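Local coordinates for protein peptidase (Yersinia bercovieri, PDB 5NYW) that is of unknown function but, as an ancestral beta-subunit (Anbu) of the proteasome and HslV family, probably acts as an N-terminal nucleophile hydrolase, at residues 1-6 with 14-19; 127-132 with 146-151; 156-161 with 172-177. All blocks are in the same frame, centred on the assembly; numbering follows the deposited sequence.

Contact 1. Residues 1-6 with 14-19; sequences TYCVAM and FASDSR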
# COMPACT_ATOMS: atom_id res chain seq x y z
N THR L 1 8.84 41.73 -4.56
CA THR L 1 8.19 41.28 -3.34
C THR L 1 9.21 41.22 -2.17
O THR L 1 10.10 40.37 -2.12
CB THR L 1 7.50 39.90 -3.54
OG1 THR L 1 6.49 40.00 -4.55
CG2 THR L 1 6.84 39.45 -2.28
N TYR L 2 9.03 42.13 -1.22
CA TYR L 2 9.82 42.16 -0.00
C TYR L 2 8.96 42.67 1.17
O TYR L 2 8.36 43.74 1.11
CB TYR L 2 11.07 43.03 -0.21
CG TYR L 2 11.84 43.32 1.06
CD1 TYR L 2 12.08 42.31 1.98
CD2 TYR L 2 12.34 44.58 1.33
CE1 TYR L 2 12.76 42.55 3.14
CE2 TYR L 2 13.04 44.83 2.49
CZ TYR L 2 13.25 43.81 3.39
OH TYR L 2 13.95 44.03 4.56
N CYS L 3 8.87 41.87 2.23
CA CYS L 3 8.13 42.26 3.43
C CYS L 3 8.99 42.06 4.67
O CYS L 3 9.76 41.11 4.76
CB CYS L 3 6.83 41.46 3.55
SG CYS L 3 5.70 41.52 2.11
N VAL L 4 8.87 42.97 5.63
CA VAL L 4 9.58 42.82 6.89
C VAL L 4 8.65 43.17 8.04
O VAL L 4 7.79 44.04 7.93
CB VAL L 4 10.90 43.69 6.94
CG1 VAL L 4 10.61 45.18 6.71
CG2 VAL L 4 11.65 43.48 8.27
N ALA L 5 8.80 42.45 9.15
CA ALA L 5 8.04 42.74 10.35
C ALA L 5 8.97 42.66 11.54
O ALA L 5 9.80 41.77 11.62
CB ALA L 5 6.88 41.78 10.49
N MET L 6 8.82 43.60 12.46
CA MET L 6 9.68 43.69 13.63
C MET L 6 8.86 43.67 14.91
O MET L 6 7.87 44.40 15.03
CB MET L 6 10.52 44.96 13.57
CG MET L 6 11.38 45.10 12.33
SD MET L 6 11.97 46.78 12.06
CE MET L 6 13.11 46.56 10.70
N PHE L 14 5.85 47.14 10.57
CA PHE L 14 5.69 46.34 9.35
C PHE L 14 6.06 47.12 8.09
O PHE L 14 5.74 48.31 7.98
CB PHE L 14 4.25 45.85 9.20
CG PHE L 14 3.74 45.10 10.39
CD1 PHE L 14 3.92 43.73 10.48
CD2 PHE L 14 3.09 45.75 11.41
CE1 PHE L 14 3.45 43.02 11.58
CE2 PHE L 14 2.61 45.04 12.51
CZ PHE L 14 2.80 43.68 12.59
N ALA L 15 6.70 46.45 7.13
CA ALA L 15 6.92 47.09 5.82
C ALA L 15 6.84 46.10 4.65
O ALA L 15 7.47 45.04 4.66
CB ALA L 15 8.24 47.78 5.81
N SER L 16 6.05 46.47 3.64
CA SER L 16 5.91 45.68 2.43
C SER L 16 6.01 46.52 1.17
O SER L 16 5.44 47.61 1.10
CB SER L 16 4.56 44.95 2.42
OG SER L 16 4.48 44.00 3.46
N ASP L 17 6.67 45.97 0.15
CA ASP L 17 6.63 46.61 -1.16
C ASP L 17 5.35 46.14 -1.86
O ASP L 17 4.47 45.54 -1.22
CB ASP L 17 7.88 46.28 -2.00
CG ASP L 17 7.79 44.94 -2.70
OD1 ASP L 17 7.31 43.98 -2.07
OD2 ASP L 17 8.16 44.86 -3.89
N SER L 18 5.23 46.42 -3.15
CA SER L 18 4.03 46.03 -3.86
C SER L 18 4.30 45.46 -5.24
O SER L 18 3.37 44.94 -5.88
CB SER L 18 3.08 47.22 -3.97
OG SER L 18 3.70 48.32 -4.63
N ARG L 19 5.54 45.50 -5.71
CA ARG L 19 5.81 45.04 -7.07
C ARG L 19 5.64 43.53 -7.08
O ARG L 19 6.28 42.81 -6.32
CB ARG L 19 7.21 45.47 -7.55
CG ARG L 19 7.48 45.12 -9.02
CD ARG L 19 8.71 45.85 -9.57
NE ARG L 19 8.41 47.28 -9.72
CZ ARG L 19 9.30 48.22 -10.06
NH1 ARG L 19 10.57 47.91 -10.30
NH2 ARG L 19 8.91 49.49 -10.16

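Contact 2. Residues 127-132 with 146-151; sequences LFHIYP and FQIGES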
# COMPACT_ATOMS: atom_id res chain seq x y z
N LEU L 127 4.53 37.75 16.91
CA LEU L 127 4.89 37.80 15.49
C LEU L 127 5.31 36.41 15.00
O LEU L 127 6.14 35.78 15.63
CB LEU L 127 6.02 38.80 15.26
CG LEU L 127 6.67 38.83 13.87
CD1 LEU L 127 5.66 39.24 12.82
CD2 LEU L 127 7.91 39.73 13.84
N PHE L 128 4.72 35.94 13.89
CA PHE L 128 5.02 34.61 13.34
C PHE L 128 5.47 34.65 11.88
O PHE L 128 5.09 35.55 11.12
CB PHE L 128 3.82 33.64 13.41
CG PHE L 128 3.36 33.29 14.82
CD1 PHE L 128 2.65 34.21 15.59
CD2 PHE L 128 3.71 32.08 15.39
CE1 PHE L 128 2.25 33.90 16.88
CE2 PHE L 128 3.33 31.77 16.67
CZ PHE L 128 2.59 32.68 17.42
N HIS L 129 6.27 33.66 11.51
CA HIS L 129 6.58 33.38 10.12
C HIS L 129 5.96 32.04 9.74
O HIS L 129 6.40 31.01 10.24
CB HIS L 129 8.11 33.40 9.88
CG HIS L 129 8.54 32.97 8.51
ND1 HIS L 129 9.86 33.00 8.10
CD2 HIS L 129 7.85 32.47 7.46
CE1 HIS L 129 9.95 32.56 6.87
NE2 HIS L 129 8.74 32.22 6.45
N ILE L 130 4.98 32.05 8.83
CA ILE L 130 4.32 30.82 8.36
C ILE L 130 4.98 30.32 7.07
O ILE L 130 5.10 31.06 6.10
CB ILE L 130 2.78 31.00 8.10
CG1 ILE L 130 2.03 31.45 9.36
CG2 ILE L 130 2.13 29.70 7.63
CD1 ILE L 130 1.96 32.94 9.56
N TYR L 131 5.37 29.04 7.06
CA TYR L 131 6.07 28.41 5.94
C TYR L 131 5.08 27.76 4.97
O TYR L 131 3.90 27.60 5.32
CB TYR L 131 7.02 27.33 6.47
CG TYR L 131 8.16 27.79 7.35
CD1 TYR L 131 9.25 28.47 6.82
CD2 TYR L 131 8.16 27.50 8.71
CE1 TYR L 131 10.29 28.87 7.63
CE2 TYR L 131 9.20 27.88 9.51
CZ TYR L 131 10.26 28.57 8.97
OH TYR L 131 11.29 28.94 9.78
N PRO L 132 5.54 27.38 3.75
CA PRO L 132 4.61 26.69 2.82
C PRO L 132 3.98 25.39 3.35
O PRO L 132 2.84 25.09 2.97
CB PRO L 132 5.51 26.36 1.61
CG PRO L 132 6.63 27.34 1.67
CD PRO L 132 6.85 27.66 3.13
N PHE L 146 11.40 39.20 11.11
CA PHE L 146 11.35 38.19 10.03
C PHE L 146 11.35 38.87 8.67
O PHE L 146 10.78 39.95 8.52
CB PHE L 146 10.10 37.32 10.12
CG PHE L 146 10.11 36.37 11.27
CD1 PHE L 146 11.23 35.63 11.57
CD2 PHE L 146 8.97 36.23 12.06
CE1 PHE L 146 11.22 34.75 12.65
CE2 PHE L 146 8.96 35.36 13.14
CZ PHE L 146 10.08 34.62 13.44
N GLN L 147 11.95 38.24 7.67
CA GLN L 147 11.81 38.76 6.31
C GLN L 147 11.27 37.67 5.39
O GLN L 147 11.64 36.50 5.51
CB GLN L 147 13.16 39.26 5.78
CG GLN L 147 13.97 40.16 6.69
CD GLN L 147 15.35 40.42 6.09
OE1 GLN L 147 16.24 39.59 6.21
NE2 GLN L 147 15.53 41.58 5.47
N ILE L 148 10.43 38.05 4.43
CA ILE L 148 10.03 37.15 3.35
C ILE L 148 10.23 37.86 1.99
O ILE L 148 10.29 39.10 1.94
CB ILE L 148 8.56 36.65 3.51
CG1 ILE L 148 7.57 37.82 3.58
CG2 ILE L 148 8.43 35.79 4.77
CD1 ILE L 148 6.08 37.38 3.75
N GLY L 149 10.34 37.09 0.91
CA GLY L 149 10.61 37.66 -0.40
C GLY L 149 12.09 37.94 -0.62
O GLY L 149 12.95 37.24 -0.07
N GLU L 150 12.39 38.98 -1.40
CA GLU L 150 13.78 39.34 -1.68
C GLU L 150 14.39 40.09 -0.51
O GLU L 150 14.31 41.31 -0.44
CB GLU L 150 13.87 40.20 -2.94
CG GLU L 150 13.79 39.43 -4.26
CD GLU L 150 14.94 38.44 -4.48
OE1 GLU L 150 16.06 38.65 -3.96
OE2 GLU L 150 14.73 37.44 -5.20
N SER L 151 15.01 39.35 0.40
CA SER L 151 15.30 39.86 1.73
C SER L 151 16.75 40.09 2.07
O SER L 151 17.05 40.72 3.08
CB SER L 151 14.78 38.87 2.76
OG SER L 151 15.51 37.67 2.61

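Contact 3. Residues 156-161 with 172-177; sequences PIIDRV and MQCALI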
# COMPACT_ATOMS: atom_id res chain seq x y z
N PRO L 156 21.53 43.37 6.05
CA PRO L 156 22.69 43.93 6.75
C PRO L 156 22.39 45.14 7.63
O PRO L 156 23.03 45.29 8.67
CB PRO L 156 23.63 44.30 5.62
CG PRO L 156 23.33 43.31 4.55
CD PRO L 156 21.84 43.13 4.63
N ILE L 157 21.51 46.03 7.19
CA ILE L 157 21.19 47.19 7.99
C ILE L 157 20.36 46.78 9.21
O ILE L 157 20.53 47.36 10.30
CB ILE L 157 20.45 48.25 7.17
CG1 ILE L 157 20.29 49.51 8.00
CG2 ILE L 157 19.12 47.72 6.68
CD1 ILE L 157 21.61 50.06 8.53
N ILE L 158 19.50 45.78 9.07
CA ILE L 158 18.67 45.34 10.19
C ILE L 158 19.55 44.72 11.27
O ILE L 158 19.39 45.02 12.44
CB ILE L 158 17.60 44.32 9.75
CG1 ILE L 158 16.61 44.98 8.80
CG2 ILE L 158 16.80 43.83 10.94
CD1 ILE L 158 15.65 44.01 8.22
N ASP L 159 20.50 43.90 10.86
CA ASP L 159 21.42 43.29 11.81
C ASP L 159 22.28 44.34 12.50
O ASP L 159 22.75 44.12 13.62
CB ASP L 159 22.30 42.26 11.11
CG ASP L 159 21.54 40.98 10.78
OD1 ASP L 159 20.55 40.67 11.48
OD2 ASP L 159 21.93 40.30 9.80
N ARG L 160 22.53 45.47 11.85
CA ARG L 160 23.43 46.47 12.44
C ARG L 160 22.79 47.35 13.51
O ARG L 160 23.44 47.69 14.50
CB ARG L 160 23.99 47.40 11.36
CG ARG L 160 25.09 46.82 10.51
CD ARG L 160 25.60 47.86 9.52
NE ARG L 160 26.58 47.31 8.60
CZ ARG L 160 27.88 47.19 8.87
NH1 ARG L 160 28.35 47.60 10.04
NH2 ARG L 160 28.71 46.67 7.97
N VAL L 161 21.51 47.69 13.33
CA VAL L 161 20.90 48.70 14.17
C VAL L 161 19.66 48.24 14.96
O VAL L 161 19.32 48.85 15.97
CB VAL L 161 20.51 49.94 13.34
CG1 VAL L 161 21.68 50.40 12.50
CG2 VAL L 161 19.34 49.65 12.46
N MET L 172 10.89 51.66 12.34
CA MET L 172 10.31 51.97 11.05
C MET L 172 11.36 52.60 10.15
O MET L 172 11.44 52.27 8.96
CB MET L 172 9.11 52.90 11.21
CG MET L 172 8.49 53.29 9.86
SD MET L 172 8.06 51.84 8.83
CE MET L 172 6.65 51.20 9.72
N GLN L 173 12.21 53.47 10.71
CA GLN L 173 13.32 54.06 9.95
C GLN L 173 14.25 52.99 9.39
O GLN L 173 14.63 53.03 8.22
CB GLN L 173 14.16 55.01 10.80
CG GLN L 173 13.54 56.37 11.01
CD GLN L 173 14.37 57.26 11.91
OE1 GLN L 173 14.99 56.80 12.86
NE2 GLN L 173 14.41 58.55 11.57
N CYS L 174 14.57 52.01 10.22
CA CYS L 174 15.40 50.90 9.81
C CYS L 174 14.74 50.12 8.66
O CYS L 174 15.40 49.82 7.67
CB CYS L 174 15.67 50.00 11.01
SG CYS L 174 16.58 48.51 10.64
N ALA L 175 13.44 49.85 8.77
CA ALA L 175 12.70 49.16 7.71
C ALA L 175 12.75 49.94 6.38
O ALA L 175 12.94 49.34 5.33
CB ALA L 175 11.24 48.92 8.12
N LEU L 176 12.60 51.27 6.45
CA LEU L 176 12.62 52.12 5.24
C LEU L 176 13.98 52.10 4.51
O LEU L 176 14.02 52.09 3.27
CB LEU L 176 12.26 53.57 5.58
CG LEU L 176 10.82 53.76 6.05
CD1 LEU L 176 10.55 55.20 6.45
CD2 LEU L 176 9.85 53.30 4.98
N ILE L 177 15.07 52.12 5.28
CA ILE L 177 16.40 52.02 4.69
C ILE L 177 16.61 50.62 4.09
O ILE L 177 17.17 50.49 2.99
CB ILE L 177 17.49 52.34 5.74
CG1 ILE L 177 17.34 53.78 6.23
CG2 ILE L 177 18.89 52.11 5.16
CD1 ILE L 177 18.14 54.09 7.47

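Contact 1. Residues 1-6 with 14-19
The ring of F14 meets the methyl of A5 obliquely, CD1 to CB 3.5 Å. F14 CG lies beside its own backbone N (chi1 -54°), which brings the ring alongside A5. The carboxylate of D17 is the other flat group, and two donors come from above its plane. Y2 N gives a short bond of 2.7 Å to D17 OD1, arriving 60° out of that plane. R19 N reaches OD2 from above the plane too and makes an Asx turn. The amino group of T1 forms a salt bridge with D17 OD2 at 3.3 Å, weak as a hydrogen bond. One carboxylate thus holds the start of the chain. K32 also touches D17 and is hydrogen-bonded to T1 OG1. The arrangement is consistent with the active site of proteasome-type beta-subunits, where an N-terminal threonine lies beside an aspartate and a lysine.

D17 N in turn bonds Y2 O. From there the strands pair antiparallel. V4 and A15 form a hydrogen-bonded pair, V4 N to A15 O 2.7 Å and A15 N to V4 O 2.8 Å. V4 CG1 packs on A15 CB on one face; C3, S16, A5 and F14 share the other. That second face meets Q47 of strand 42-50. Strand 145-149 pairs with the outer edge of 2-7, strand 193-199 with that of 11-23, and helix 168-185 packs on Y2 and M6.

Contact 2. Residues 127-132 with 146-151
H129 lays its CB over one face of the F146 ring, 3.8 Å from the ring centroid, as a CH-pi contact. Its imidazole then turns an edge toward the face of the same phenyl ring. This is a T-shaped pair, with centroids 5.8 Å apart and planes at 65°. The histidine CG is anti to the backbone N (chi1 173°), which carries the imidazole outward from its strand toward strand 145-149. I148 completes this first shell. Its CG2 methyl sits over a face of the imidazole, 4.2 Å from the centroid, as a second CH-pi contact. Y131 CE1 lies over the opposite face, so a methyl covers one side and a single tyrosine ring atom the other, both offset toward the rim of the imidazole.

L127 closes the other end. Its side chain and that of F146 lie alongside one another, pointing opposite ways, with CG to CD2 at 3.9 Å. The L127 carbonyl O stands at the edge of the phenyl ring, near its plane, 3.8 Å from CE2.

The next shell sets these groups in place. H129 NE2 is hydrogen-bonded to N113 OD1, which helps to fix the rotation of the imidazole. I137 of strand 136-138 and L115 of strand 112-120 touch both H129 and F146. F146 also pairs by its backbone with A5.

The two strands belong to different sheets, and their segments run at 33° with axes 8.1 Å apart. The contact is therefore face-to-face packing inside the sandwich of the Ntn-hydrolase fold. It is mostly apolar and aromatic. The imidazole is buried, with its NE2 satisfied by N113, an environment that would probably favour the neutral form.

Contact 3. Residues 156-161 with 172-177
Sulfur packing comes first. C174 points its SG at the helix 156-161, where V161 CG2 is the closest atom at 3.5 Å. The same sulfur lies 3.8 Å from I158 CA and 4.0 Å from I158 CG1, so it rests against the backbone of one turn as well as its side chains. C174 SG is anti to the backbone N (chi1 175°), and this extends it across the gap between the helices. V161 meets it with CG2, the methyl set between its backbone N and carbonyl carbon.

Branched aliphatic chains supply the second kind of contact. I157 CG1 and I177 CG2 touch at 4.1 Å, and the two side chains cross at about a right angle. W225 of helix 216-234 packs on both isoleucines.

The helices run nearly antiparallel, at 154° with segment axes 9.3 Å apart. They form a helical hairpin in one outer layer of the alpha-beta-beta-alpha fold of proteasome subunits. This layer lies on the sheet that holds strand 2-7. I158 touches Y2 and V4, while C174 touches M6.

Polar side chains bond outside the pair of segments. D159 OD1 is hydrogen-bonded to Y145 OH, and Q173 NE2 to Y217 OH. R160 turns away from the partner helix and forms a salt bridge with D180 of a neighbouring subunit. That subunit also packs on P156, M172 and Q173, through its S185, L241 and P237.

How the contacts relate
From the N terminus, contact 1 closes first, as the tight hairpin of strands 2-7 and 11-23. Contact 2 comes next and closes a short excursion through strand 136-138, bringing the chain back from the second sheet to the first. Contact 3 follows at once, closing the turn between two helices. The three are in series; none nests or crosses another. They still meet in space. Strand 145-149 lies beside strand 2-7, joined by T1 O to E150 N and by Y2 OH to Q147 NE2. M6 and A15 reach contact 3 through C174 and A175. Contact 1 thus lies between the second sheet and the helical layer.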